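Alpha/beta hydrolase (Legionella pneumophila subsp. pneumophila str. Philadelphia 1, PDB 4EZI) is of unknown function but has the alpha/beta-hydrolase fold and may hydrolyse esters, perhaps as a triacylglycerol lipase. Local coordinates at residues Gln51-Asn56 against Gln230-Tyr235; Glu96-Tyr101 against Thr113-Tyr118; Gly215-Ala220 against Asp318-Tyr323; Met328-Phe333 against Val340-Val345. One frame throughout, in Å; residues are numbered along the deposited sequence. Where two conformers were deposited one is given.

How the interactions relate
All four contacts belong to one alpha/beta-hydrolase fold. Interactions 2 and 4 each join a helix to a strand of the same central sheet, on opposite sides of the chain's centre, with their own centres about 25 Å apart. Interactions 1 and 3 lie on the surface, at the two ends of helix 218-233, about 26 Å between centres, and along the chain their segments alternate. Interaction 2 is nested inside the long loop that interaction 1 closes; interaction 4 follows the other three. Interactions 3 and 4 touch where Tyr323 meets strand 340-344. The loop holding the probable catalytic aspartate is thus tied to helix 218-233 on one side and, through Tyr323, to edge strand 340-344 on the other.

Interaction 1: residues Gln51-Asn56 against Gln230-Tyr235; sequences QSPDGN and QTYKSY
Pro53 lies over one face of Tyr232, where the turn between strands 41-51 and 57-67 packs on the C-terminal end of helix 218-233. The tyrosine side chain can be followed outward. From CB, its chi1 of -77° sets CG anti to the carbonyl carbon, turning the ring to the proline. Tyr232 CG lies 4.0 Å from Pro53 CG; CD1 touches both CB and CG of the proline, Tyr232 CD1 to Pro53 CG being 3.7 Å; CE1 still grazes Pro53 CG. This is a CH-pi contact, with Pro53 CG 22° off the ring normal. At the tip, OH bonds to the carbonyl O of Leu128. Beside this apolar patch, one water donates to Asp54 OD1 and Tyr232 O and accepts from Lys233 NZ at 2.9 Å; a second joins Asp54 OD2 to Tyr232 O. The two charges thus meet through the first water. The chemistry implies a hydrated seam, the helix's last turn being joined to the 52-55 type I turn through solvent as much as by direct touch.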
loop_
_atom_site.group_PDB
_atom_site.type_symbol
_atom_site.label_atom_id
_atom_site.label_comp_id
_atom_site.label_asym_id
_atom_site.label_seq_id
_atom_site.Cartn_x
_atom_site.Cartn_y
_atom_site.Cartn_z
ATOM N N GLN A 51 0.307 -14.325 9.281
ATOM C CA GLN A 51 -0.326 -15.478 8.627
ATOM C C GLN A 51 -0.241 -15.411 7.107
ATOM O O GLN A 51 -0.421 -14.361 6.491
ATOM C CB GLN A 51 -1.791 -15.577 9.040
ATOM C CG GLN A 51 -2.004 -15.886 10.512
ATOM C CD GLN A 51 -1.469 -17.251 10.893
ATOM O OE1 GLN A 51 -0.481 -17.373 11.632
ATOM N NE2 GLN A 51 -2.103 -18.283 10.378
ATOM N N SER A 52 -0.018 -16.556 6.494
ATOM C CA SER A 52 0.027 -16.655 5.032
ATOM C C SER A 52 -1.398 -16.704 4.466
ATOM O O SER A 52 -2.355 -16.863 5.206
ATOM C CB SER A 52 0.745 -17.926 4.634
ATOM O OG SER A 52 -0.020 -19.064 4.993
ATOM N N PRO A 53 -1.557 -16.644 3.129
ATOM C CA PRO A 53 -2.883 -16.802 2.532
ATOM C C PRO A 53 -3.567 -18.120 2.903
ATOM O O PRO A 53 -4.780 -18.153 2.954
ATOM C CB PRO A 53 -2.606 -16.706 1.019
ATOM C CG PRO A 53 -1.400 -15.814 0.923
ATOM C CD PRO A 53 -0.556 -16.255 2.100
ATOM N N ASP A 54 -2.786 -19.170 3.167
ATOM C CA ASP A 54 -3.308 -20.482 3.571
ATOM C C ASP A 54 -3.497 -20.630 5.089
ATOM O O ASP A 54 -3.879 -21.701 5.550
ATOM C CB ASP A 54 -2.383 -21.582 3.045
ATOM C CG ASP A 54 -2.485 -21.752 1.523
ATOM O OD1 ASP A 54 -3.619 -21.724 0.989
ATOM O OD2 ASP A 54 -1.434 -21.934 0.873
ATOM N N GLY A 55 -3.260 -19.573 5.854
ATOM C CA GLY A 55 -3.497 -19.591 7.297
ATOM C C GLY A 55 -2.418 -20.314 8.074
ATOM O O GLY A 55 -2.708 -20.967 9.084
ATOM N N ASN A 56 -1.183 -20.230 7.608
ATOM C CA ASN A 56 -0.029 -20.775 8.316
ATOM C C ASN A 56 0.902 -19.644 8.736
ATOM O O ASN A 56 0.967 -18.575 8.111
ATOM C CB ASN A 56 0.734 -21.757 7.446
ATOM C CG ASN A 56 -0.149 -22.853 6.909
ATOM O OD1 ASN A 56 -0.902 -23.462 7.662
ATOM N ND2 ASN A 56 -0.088 -23.083 5.594
ATOM N N GLN A 230 -4.727 -16.885 -8.797
ATOM C CA GLN A 230 -4.838 -18.291 -9.168
ATOM C C GLN A 230 -3.805 -19.116 -8.398
ATOM O O GLN A 230 -4.112 -20.233 -7.966
ATOM C CB GLN A 230 -4.672 -18.460 -10.679
ATOM C CG GLN A 230 -4.669 -19.900 -11.153
ATOM C CD GLN A 230 -5.994 -20.630 -10.939
ATOM O OE1 GLN A 230 -7.019 -20.023 -10.656
ATOM N NE2 GLN A 230 -5.962 -21.961 -11.062
ATOM N N THR A 231 -2.591 -18.607 -8.224
ATOM C CA THR A 231 -1.561 -19.317 -7.445
ATOM C C THR A 231 -2.036 -19.660 -6.042
ATOM O O THR A 231 -1.929 -20.808 -5.603
ATOM C CB THR A 231 -0.251 -18.505 -7.374
ATOM O OG1 THR A 231 0.328 -18.419 -8.681
ATOM C CG2 THR A 231 0.748 -19.124 -6.397
ATOM N N TYR A 232 -2.608 -18.678 -5.353
ATOM C CA TYR A 232 -2.955 -18.875 -3.944
ATOM C C TYR A 232 -4.338 -19.481 -3.732
ATOM O O TYR A 232 -4.536 -20.178 -2.743
ATOM C CB TYR A 232 -2.842 -17.554 -3.163
ATOM C CG TYR A 232 -1.402 -17.218 -2.867
ATOM C CD1 TYR A 232 -0.706 -17.983 -1.945
ATOM C CD2 TYR A 232 -0.723 -16.184 -3.518
ATOM C CE1 TYR A 232 0.627 -17.747 -1.683
ATOM C CE2 TYR A 232 0.616 -15.937 -3.230
ATOM C CZ TYR A 232 1.274 -16.711 -2.290
ATOM O OH TYR A 232 2.596 -16.517 -1.971
ATOM N N LYS A 233 -5.272 -19.237 -4.640
ATOM C CA LYS A 233 -6.692 -19.600 -4.421
ATOM C C LYS A 233 -7.267 -20.592 -5.426
ATOM O O LYS A 233 -8.306 -21.183 -5.166
ATOM C CB LYS A 233 -7.562 -18.351 -4.402
ATOM C CG LYS A 233 -7.131 -17.312 -3.399
ATOM C CD LYS A 233 -7.135 -17.841 -1.949
ATOM C CE LYS A 233 -6.700 -16.780 -0.934
ATOM N NZ LYS A 233 -6.463 -17.393 0.408
ATOM N N SER A 234 -6.638 -20.740 -6.594
ATOM C CA SER A 234 -7.093 -21.681 -7.611
ATOM C C SER A 234 -8.593 -21.571 -7.906
ATOM O O SER A 234 -9.312 -22.576 -8.013
ATOM C CB SER A 234 -6.712 -23.116 -7.241
ATOM O OG SER A 234 -6.797 -23.931 -8.393
ATOM N N TYR A 235 -9.062 -20.348 -8.104
ATOM C CA TYR A 235 -10.470 -20.134 -8.419
ATOM C C TYR A 235 -10.841 -20.596 -9.829
ATOM O O TYR A 235 -12.016 -20.844 -10.100
ATOM C CB TYR A 235 -10.872 -18.663 -8.246
ATOM C CG TYR A 235 -10.840 -18.130 -6.830
ATOM C CD1 TYR A 235 -11.305 -18.887 -5.740
ATOM C CD2 TYR A 235 -10.354 -16.857 -6.567
ATOM C CE1 TYR A 235 -11.308 -18.367 -4.435
ATOM C CE2 TYR A 235 -10.328 -16.336 -5.269
ATOM C CZ TYR A 235 -10.795 -17.106 -4.213
ATOM O OH TYR A 235 -10.768 -16.622 -2.934
HETATM O O HOH W 1 -4.404 -19.413 -0.072
HETATM O O HOH W 2 -2.274 -21.832 -1.781
#

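Interaction 2: residues Glu96-Tyr101 against Thr113-Tyr118; sequences EKNYIY and TVMPDY
The CA atoms of Tyr101 and Thr113, the closest pair across the two backbones, stand 8.3 Å apart in the beta-alpha-beta unit formed by strand 74-80, helix 99-108 and strand 112-116, so side chains must carry the contact. In this alpha/beta-hydrolase sheet Met115, modelled as selenomethionine, leaves the strand toward the helix and bridges the gap. Its chain runs extended through chi2 (-177°) and then bends at chi3 (72°), which turns the terminal methyl CE alongside the helix and sets it between Asn98 OD1 and Tyr101 CB. Tyr101 directs its CB to the strand while its ring turns off. Met115 CE packs 3.6 Å from Tyr101 CB and meets the ring obliquely, the two side chains crossing at about a right angle. The neighbouring Ile100 covers one face of that ring with CG2, and outside the segments Tyr79 stacks with it and His355 NE2 bonds its OH. Asn98 comes at Met115 from the opposite direction, its carboxamide fixed by a bond from ND2 to Asn94 OD1. Met115 SE lies 3.9 Å from both Asn98 OD1 and Asn98 ND2. All three touching residues are buried. The nearest approach between the segments is that of Met115 CE to Asn98 OD1, at 3.3 Å.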
loop_
_atom_site.group_PDB
_atom_site.type_symbol
_atom_site.label_atom_id
_atom_site.label_comp_id
_atom_site.label_asym_id
_atom_site.label_seq_id
_atom_site.Cartn_x
_atom_site.Cartn_y
_atom_site.Cartn_z
ATOM N N GLU A 96 17.080 4.330 -2.721
ATOM C CA GLU A 96 16.854 5.762 -2.888
ATOM C C GLU A 96 15.383 6.078 -3.213
ATOM O O GLU A 96 14.917 7.170 -2.903
ATOM C CB GLU A 96 17.756 6.371 -3.967
ATOM C CG GLU A 96 19.234 6.489 -3.659
ATOM C CD GLU A 96 20.030 7.128 -4.840
ATOM O OE1 GLU A 96 19.409 7.538 -5.847
ATOM O OE2 GLU A 96 21.274 7.235 -4.754
ATOM N N LYS A 97 14.681 5.155 -3.868
ATOM C CA LYS A 97 13.258 5.338 -4.149
ATOM C C LYS A 97 12.401 5.341 -2.874
ATOM O O LYS A 97 11.308 5.900 -2.851
ATOM C CB LYS A 97 12.772 4.287 -5.147
ATOM C CG LYS A 97 13.438 4.428 -6.503
ATOM C CD LYS A 97 12.900 3.385 -7.508
ATOM C CE LYS A 97 12.741 1.991 -6.900
ATOM N NZ LYS A 97 13.914 1.072 -7.035
ATOM N N ASN A 98 12.890 4.753 -1.794
ATOM C CA ASN A 98 12.193 4.761 -0.511
ATOM C C ASN A 98 12.432 6.039 0.288
ATOM O O ASN A 98 11.722 6.314 1.251
ATOM C CB ASN A 98 12.680 3.603 0.360
ATOM C CG ASN A 98 11.752 3.285 1.492
ATOM O OD1 ASN A 98 10.589 2.967 1.265
ATOM N ND2 ASN A 98 12.260 3.347 2.730
ATOM N N TYR A 99 13.437 6.833 -0.093
ATOM C CA TYR A 99 13.874 7.927 0.737
ATOM C C TYR A 99 12.761 8.947 0.977
ATOM O O TYR A 99 12.675 9.519 2.065
ATOM C CB TYR A 99 15.065 8.658 0.126
ATOM C CG TYR A 99 16.418 7.970 0.210
ATOM C CD1 TYR A 99 16.576 6.670 0.689
ATOM C CD2 TYR A 99 17.547 8.635 -0.214
ATOM C CE1 TYR A 99 17.831 6.112 0.775
ATOM C CE2 TYR A 99 18.792 8.085 -0.126
ATOM C CZ TYR A 99 18.925 6.819 0.363
ATOM O OH TYR A 99 20.190 6.262 0.481
ATOM N N ILE A 100 11.949 9.226 -0.039
ATOM C CA ILE A 100 10.963 10.276 0.100
ATOM C C ILE A 100 9.975 10.005 1.239
ATOM O O ILE A 100 9.519 10.948 1.893
ATOM C CB ILE A 100 10.207 10.512 -1.247
ATOM C CG1 ILE A 100 9.481 11.831 -1.246
ATOM C CG2 ILE A 100 9.311 9.339 -1.615
ATOM C CD1 ILE A 100 10.416 13.057 -1.214
ATOM N N TYR A 101 9.640 8.745 1.477
ATOM C CA TYR A 101 8.701 8.386 2.541
ATOM C C TYR A 101 9.302 8.650 3.902
ATOM O O TYR A 101 8.667 9.241 4.772
ATOM C CB TYR A 101 8.213 6.933 2.402
ATOM C CG TYR A 101 7.771 6.652 0.999
ATOM C CD1 TYR A 101 6.591 7.167 0.527
ATOM C CD2 TYR A 101 8.569 5.944 0.121
ATOM C CE1 TYR A 101 6.199 7.020 -0.826
ATOM C CE2 TYR A 101 8.219 5.791 -1.207
ATOM C CZ TYR A 101 7.037 6.320 -1.677
ATOM O OH TYR A 101 6.719 6.158 -3.004
ATOM N N THR A 113 8.150 5.904 11.573
ATOM C CA THR A 113 7.638 5.517 10.271
ATOM C C THR A 113 7.813 4.008 10.125
ATOM O O THR A 113 8.928 3.475 10.224
ATOM C CB THR A 113 8.332 6.355 9.169
ATOM O OG1 THR A 113 8.106 7.746 9.437
ATOM C CG2 THR A 113 7.825 6.007 7.795
ATOM N N VAL A 114 6.697 3.310 9.924
ATOM C CA VAL A 114 6.610 1.853 9.933
ATOM C C VAL A 114 6.126 1.433 8.556
ATOM O O VAL A 114 5.083 1.875 8.121
ATOM C CB VAL A 114 5.634 1.389 11.026
ATOM C CG1 VAL A 114 5.424 -0.090 11.001
ATOM C CG2 VAL A 114 6.140 1.856 12.414
HETATM N N MSE A 115 6.899 0.585 7.867
HETATM C CA MSE A 115 6.668 0.289 6.461
HETATM C C MSE A 115 6.781 -1.210 6.216
HETATM O O MSE A 115 7.891 -1.744 6.120
HETATM C CB MSE A 115 7.670 1.047 5.587
HETATM C CG MSE A 115 7.693 2.528 5.859
HETATM SE SE MSE A 115 8.897 3.488 4.685
HETATM C CE MSE A 115 7.872 3.366 3.085
ATOM N N PRO A 116 5.650 -1.908 6.087
ATOM C CA PRO A 116 5.732 -3.344 5.788
ATOM C C PRO A 116 6.244 -3.588 4.365
ATOM O O PRO A 116 5.917 -2.826 3.456
ATOM C CB PRO A 116 4.291 -3.828 5.910
ATOM C CG PRO A 116 3.462 -2.596 5.628
ATOM C CD PRO A 116 4.247 -1.462 6.233
ATOM N N ASP A 117 6.949 -4.697 4.155
ATOM C CA ASP A 117 7.308 -5.099 2.805
ATOM C C ASP A 117 6.178 -5.777 2.047
ATOM O O ASP A 117 6.136 -5.719 0.819
ATOM C CB ASP A 117 8.525 -6.048 2.801
ATOM C CG ASP A 117 9.815 -5.400 3.220
ATOM O OD1 ASP A 117 9.936 -4.157 3.198
ATOM O OD2 ASP A 117 10.752 -6.161 3.547
ATOM N N TYR A 118 5.313 -6.453 2.792
ATOM C CA TYR A 118 4.238 -7.366 2.335
ATOM C C TYR A 118 4.774 -8.793 2.143
ATOM O O TYR A 118 5.965 -9.037 1.959
ATOM C CB TYR A 118 3.548 -6.964 1.037
ATOM C CG TYR A 118 2.904 -5.614 0.974
ATOM C CD1 TYR A 118 2.334 -5.005 2.066
ATOM C CD2 TYR A 118 2.798 -4.978 -0.248
ATOM C CE1 TYR A 118 1.712 -3.767 1.952
ATOM C CE2 TYR A 118 2.156 -3.766 -0.369
ATOM C CZ TYR A 118 1.611 -3.139 0.732
ATOM O OH TYR A 118 0.949 -1.927 0.604
#

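Interaction 3: residues Gly215-Ala220 against Asp318-Tyr323; sequences GPRATA and DRDVPY
Arg217 grips Asp320 side-on, and this salt bridge is one tight part of the contact. NE donates to the syn lone pair of Asp320 OD2 at 2.8 Å, almost straight at 173°; NH2 reaches Asp320 OD1 at 2.9 Å. The guanidinium and carboxylate planes lie only 29° apart, and the bend of the arginine at chi3 (-69°) helps to present this edge. Tyr221 OH also bonds to OD2. Equally close is the backbone, where Gly215 CA makes a CA-H...O contact of 3.4 Å with Arg319 O. The looser side, with the exposed Pro216 and Arg319, holds two waters: one links Gly215 N to Arg319 O, the other accepts from Arg217 N and donates weakly to Asp320 OD1. Asp318 OD1 takes the N-H of Asp320 at 2.7 Å, closing an Asx turn, and that of Val321, completing an Asx motif. The salt bridge ties the start of helix 218-233 to this loop; Ser169, His351 and Asp318 are consistent with the Ser-His-Asp triad of an alpha/beta-hydrolase active site.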
loop_
_atom_site.group_PDB
_atom_site.type_symbol
_atom_site.label_atom_id
_atom_site.label_comp_id
_atom_site.label_asym_id
_atom_site.label_seq_id
_atom_site.Cartn_x
_atom_site.Cartn_y
_atom_site.Cartn_z
ATOM N N GLY A 215 -4.152 2.040 -18.944
ATOM C CA GLY A 215 -3.013 2.956 -18.879
ATOM C C GLY A 215 -1.716 2.185 -19.119
ATOM O O GLY A 215 -1.713 0.997 -19.497
ATOM N N PRO A 216 -0.572 2.842 -18.895
ATOM C CA PRO A 216 0.722 2.285 -19.278
ATOM C C PRO A 216 1.156 1.035 -18.500
ATOM O O PRO A 216 2.085 0.362 -18.934
ATOM C CB PRO A 216 1.695 3.440 -19.012
ATOM C CG PRO A 216 0.845 4.686 -19.046
ATOM C CD PRO A 216 -0.478 4.273 -18.513
ATOM N N ARG A 217 0.527 0.755 -17.360
ATOM C CA ARG A 217 0.903 -0.363 -16.488
ATOM C C ARG A 217 -0.208 -1.393 -16.332
ATOM O O ARG A 217 -0.064 -2.347 -15.581
ATOM C CB ARG A 217 1.303 0.215 -15.124
ATOM C CG ARG A 217 2.655 0.984 -15.169
ATOM C CD ARG A 217 2.769 2.025 -14.084
ATOM N NE ARG A 217 1.873 3.152 -14.282
ATOM C CZ ARG A 217 2.161 4.222 -14.995
ATOM N NH1 ARG A 217 3.348 4.379 -15.549
ATOM N NH2 ARG A 217 1.230 5.161 -15.132
ATOM N N ALA A 218 -1.325 -1.192 -17.026
ATOM C CA ALA A 218 -2.530 -2.009 -16.815
ATOM C C ALA A 218 -2.303 -3.482 -17.037
ATOM O O ALA A 218 -2.693 -4.301 -16.217
ATOM C CB ALA A 218 -3.647 -1.523 -17.741
ATOM N N THR A 219 -1.649 -3.840 -18.141
ATOM C CA THR A 219 -1.440 -5.248 -18.413
ATOM C C THR A 219 -0.606 -5.896 -17.308
ATOM O O THR A 219 -0.890 -7.014 -16.871
ATOM C CB THR A 219 -0.768 -5.450 -19.769
ATOM O OG1 THR A 219 -1.576 -4.786 -20.744
ATOM C CG2 THR A 219 -0.658 -6.940 -20.116
ATOM N N ALA A 220 0.456 -5.212 -16.879
ATOM C CA ALA A 220 1.297 -5.725 -15.795
ATOM C C ALA A 220 0.492 -5.917 -14.517
ATOM O O ALA A 220 0.640 -6.928 -13.832
ATOM C CB ALA A 220 2.504 -4.828 -15.570
ATOM N N ASP A 318 -5.815 10.374 -13.138
ATOM C CA ASP A 318 -5.320 9.002 -13.021
ATOM C C ASP A 318 -5.782 8.132 -14.190
ATOM O O ASP A 318 -6.982 8.060 -14.446
ATOM C CB ASP A 318 -5.796 8.381 -11.706
ATOM C CG ASP A 318 -4.788 7.394 -11.141
ATOM O OD1 ASP A 318 -4.373 6.480 -11.893
ATOM O OD2 ASP A 318 -4.382 7.553 -9.975
ATOM N N ARG A 319 -4.823 7.490 -14.849
ATOM C CA ARG A 319 -5.085 6.507 -15.886
ATOM C C ARG A 319 -4.767 5.088 -15.419
ATOM O O ARG A 319 -4.840 4.155 -16.212
ATOM C CB ARG A 319 -4.359 6.858 -17.185
ATOM C CG ARG A 319 -4.660 8.238 -17.750
ATOM C CD ARG A 319 -6.124 8.575 -17.772
ATOM N NE ARG A 319 -6.981 7.616 -18.444
ATOM C CZ ARG A 319 -8.322 7.589 -18.366
ATOM N NH1 ARG A 319 -8.985 8.466 -17.612
ATOM N NH2 ARG A 319 -9.012 6.650 -19.021
ATOM N N ASP A 320 -4.410 4.939 -14.139
ATOM C CA ASP A 320 -4.116 3.604 -13.587
ATOM C C ASP A 320 -5.253 3.028 -12.762
ATOM O O ASP A 320 -5.497 1.820 -12.832
ATOM C CB ASP A 320 -2.888 3.618 -12.695
ATOM C CG ASP A 320 -1.579 3.755 -13.436
ATOM O OD1 ASP A 320 -1.528 4.401 -14.495
ATOM O OD2 ASP A 320 -0.581 3.192 -12.930
ATOM N N VAL A 321 -5.896 3.862 -11.947
ATOM C CA VAL A 321 -7.039 3.477 -11.129
ATOM C C VAL A 321 -8.132 4.543 -11.269
ATOM O O VAL A 321 -7.824 5.731 -11.347
ATOM C CB VAL A 321 -6.682 3.252 -9.645
ATOM C CG1 VAL A 321 -5.707 2.079 -9.489
ATOM C CG2 VAL A 321 -6.116 4.477 -9.084
ATOM N N PRO A 322 -9.399 4.131 -11.315
ATOM C CA PRO A 322 -10.457 5.053 -11.699
ATOM C C PRO A 322 -10.821 6.013 -10.587
ATOM O O PRO A 322 -11.207 5.600 -9.490
ATOM C CB PRO A 322 -11.631 4.131 -12.019
ATOM C CG PRO A 322 -11.395 2.918 -11.194
ATOM C CD PRO A 322 -9.898 2.756 -11.165
ATOM N N TYR A 323 -10.755 7.301 -10.868
ATOM C CA TYR A 323 -11.172 8.303 -9.892
ATOM C C TYR A 323 -12.642 8.135 -9.540
ATOM O O TYR A 323 -13.046 8.424 -8.412
ATOM C CB TYR A 323 -10.850 9.721 -10.372
ATOM C CG TYR A 323 -10.866 10.696 -9.212
ATOM C CD1 TYR A 323 -9.726 10.874 -8.438
ATOM C CD2 TYR A 323 -12.001 11.387 -8.852
ATOM C CE1 TYR A 323 -9.701 11.706 -7.365
ATOM C CE2 TYR A 323 -11.991 12.238 -7.734
ATOM C CZ TYR A 323 -10.828 12.383 -6.998
ATOM O OH TYR A 323 -10.796 13.221 -5.907
HETATM O O HOH W 3 -6.001 1.668 -16.647
HETATM O O HOH W 4 -1.820 1.869 -16.055
#

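Interaction 4: residues Met328-Phe333 against Val340-Val345; sequences MAYHSF and VWIKSV
The carbonyl oxygen of Val340 is approached by several groups at once, and the ring of Tyr330 from the facing helix is among them. A water donates to Val340 O at 2.7 Å and lies equally close to Tyr330 OH, with which it shares a hydrogen bond; Arg334 NH1 adds a weak one. Ring atom CE1 of Tyr330 comes edge-on to the same oxygen at 3.6 Å, so the phenol lies alongside the strand with its hydroxyl at the water. That position follows from chi1 of 169°, which puts CG anti to the backbone N and lays the ring against residues 340-342 of the strand. Over the centre of one face sits Ile342 CG2, 3.8 Å from the centroid, a CH-pi contact only 11° off the normal. Val340 CG1 fills the neighbouring place between Tyr330 CD1 and Phe333 CB, the latter 3.9 Å away, while the Phe333 ring meets Phe304 edge-to-face. The axes of the two short segments run nearly antiparallel, at 166°, with a closest approach of 8.5 Å. This is the return leg of a beta-alpha-beta crossover, in which helix 323-334 covers strand 340-344 at the edge of the alpha/beta-hydrolase sheet.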
loop_
_atom_site.group_PDB
_atom_site.type_symbol
_atom_site.label_atom_id
_atom_site.label_comp_id
_atom_site.label_asym_id
_atom_site.label_seq_id
_atom_site.Cartn_x
_atom_site.Cartn_y
_atom_site.Cartn_z
HETATM N N MSE A 328 -17.220 7.061 -5.637
HETATM C CA MSE A 328 -18.165 6.054 -5.143
HETATM C C MSE A 328 -17.871 5.696 -3.686
HETATM O O MSE A 328 -18.763 5.656 -2.835
HETATM C CB MSE A 328 -18.063 4.806 -6.015
HETATM C CG MSE A 328 -18.802 3.604 -5.475
HETATM SE SE MSE A 328 -18.292 2.046 -6.498
HETATM C CE MSE A 328 -16.498 1.809 -5.760
ATOM N N ALA A 329 -16.595 5.453 -3.367
ATOM C CA ALA A 329 -16.199 5.102 -2.000
ATOM C C ALA A 329 -16.505 6.255 -1.042
ATOM O O ALA A 329 -16.979 6.024 0.077
ATOM C CB ALA A 329 -14.720 4.746 -1.947
ATOM N N TYR A 330 -16.227 7.477 -1.476
ATOM C CA TYR A 330 -16.506 8.670 -0.657
ATOM C C TYR A 330 -17.981 8.713 -0.231
ATOM O O TYR A 330 -18.302 8.827 0.964
ATOM C CB TYR A 330 -16.163 9.922 -1.437
ATOM C CG TYR A 330 -16.672 11.194 -0.783
ATOM C CD1 TYR A 330 -16.040 11.729 0.337
ATOM C CD2 TYR A 330 -17.778 11.851 -1.297
ATOM C CE1 TYR A 330 -16.510 12.898 0.945
ATOM C CE2 TYR A 330 -18.260 13.013 -0.693
ATOM C CZ TYR A 330 -17.634 13.532 0.425
ATOM O OH TYR A 330 -18.112 14.707 1.010
ATOM N N HIS A 331 -18.887 8.568 -1.193
ATOM C CA HIS A 331 -20.306 8.617 -0.848
ATOM C C HIS A 331 -20.695 7.459 0.046
ATOM O O HIS A 331 -21.523 7.618 0.939
ATOM C CB HIS A 331 -21.175 8.685 -2.094
ATOM C CG HIS A 331 -20.999 9.958 -2.849
ATOM N ND1 HIS A 331 -21.300 11.190 -2.300
ATOM C CD2 HIS A 331 -20.530 10.206 -4.095
ATOM C CE1 HIS A 331 -21.027 12.136 -3.179
ATOM N NE2 HIS A 331 -20.552 11.566 -4.275
ATOM N N SER A 332 -20.120 6.296 -0.174
ATOM C CA SER A 332 -20.388 5.159 0.681
ATOM C C SER A 332 -19.956 5.398 2.138
ATOM O O SER A 332 -20.722 5.156 3.069
ATOM C CB SER A 332 -19.749 3.897 0.084
ATOM O OG SER A 332 -20.050 2.752 0.853
ATOM N N PHE A 333 -18.735 5.889 2.331
ATOM C CA PHE A 333 -18.254 6.137 3.671
ATOM C C PHE A 333 -19.027 7.266 4.372
ATOM O O PHE A 333 -19.188 7.254 5.589
ATOM C CB PHE A 333 -16.774 6.498 3.653
ATOM C CG PHE A 333 -15.844 5.316 3.471
ATOM C CD1 PHE A 333 -15.838 4.284 4.397
ATOM C CD2 PHE A 333 -14.955 5.261 2.398
ATOM C CE1 PHE A 333 -14.963 3.217 4.274
ATOM C CE2 PHE A 333 -14.069 4.181 2.285
ATOM C CZ PHE A 333 -14.069 3.166 3.221
ATOM N N VAL A 340 -15.112 12.565 6.779
ATOM C CA VAL A 340 -14.706 11.891 5.539
ATOM C C VAL A 340 -14.632 12.966 4.469
ATOM O O VAL A 340 -15.596 13.748 4.298
ATOM C CB VAL A 340 -15.729 10.801 5.109
ATOM C CG1 VAL A 340 -15.304 10.147 3.768
ATOM C CG2 VAL A 340 -15.907 9.758 6.191
ATOM N N TRP A 341 -13.499 13.013 3.780
ATOM C CA TRP A 341 -13.263 13.983 2.729
ATOM C C TRP A 341 -12.665 13.296 1.511
ATOM O O TRP A 341 -12.051 12.241 1.619
ATOM C CB TRP A 341 -12.333 15.089 3.230
ATOM C CG TRP A 341 -12.871 15.830 4.426
ATOM C CD1 TRP A 341 -13.683 16.921 4.411
ATOM C CD2 TRP A 341 -12.673 15.490 5.796
ATOM N NE1 TRP A 341 -13.980 17.299 5.698
ATOM C CE2 TRP A 341 -13.364 16.447 6.571
ATOM C CE3 TRP A 341 -11.955 14.493 6.453
ATOM C CZ2 TRP A 341 -13.382 16.411 7.953
ATOM C CZ3 TRP A 341 -11.974 14.460 7.830
ATOM C CH2 TRP A 341 -12.672 15.428 8.575
ATOM N N ILE A 342 -12.827 13.947 0.370
ATOM C CA ILE A 342 -12.237 13.509 -0.886
ATOM C C ILE A 342 -11.511 14.708 -1.501
ATOM O O ILE A 342 -11.985 15.846 -1.444
ATOM C CB ILE A 342 -13.300 12.917 -1.866
ATOM C CG1 ILE A 342 -12.604 12.323 -3.087
ATOM C CG2 ILE A 342 -14.398 13.943 -2.259
ATOM C CD1 ILE A 342 -13.562 11.544 -4.000
ATOM N N LYS A 343 -10.324 14.447 -2.051
ATOM C CA LYS A 343 -9.499 15.480 -2.639
ATOM C C LYS A 343 -8.802 14.963 -3.890
ATOM O O LYS A 343 -8.198 13.888 -3.868
ATOM C CB LYS A 343 -8.435 15.934 -1.625
ATOM C CG LYS A 343 -7.359 16.831 -2.154
ATOM C CD LYS A 343 -7.838 18.208 -2.488
ATOM C CE LYS A 343 -6.643 19.084 -2.890
ATOM N NZ LYS A 343 -7.058 20.417 -3.399
ATOM N N SER A 344 -8.879 15.762 -4.940
ATOM C CA SER A 344 -8.095 15.577 -6.159
ATOM C C SER A 344 -7.016 16.640 -6.213
ATOM O O SER A 344 -7.295 17.844 -6.067
ATOM C CB SER A 344 -8.975 15.715 -7.415
ATOM O OG SER A 344 -8.161 15.680 -8.569
ATOM N N VAL A 345 -5.783 16.204 -6.463
ATOM C CA VAL A 345 -4.659 17.106 -6.559
ATOM C C VAL A 345 -4.481 17.709 -7.957
ATOM O O VAL A 345 -3.668 18.643 -8.114
ATOM C CB VAL A 345 -3.324 16.435 -6.120
ATOM C CG1 VAL A 345 -3.434 15.957 -4.710
ATOM C CG2 VAL A 345 -2.927 15.299 -7.064
HETATM O O HOH W 5 -16.481 15.838 2.826
#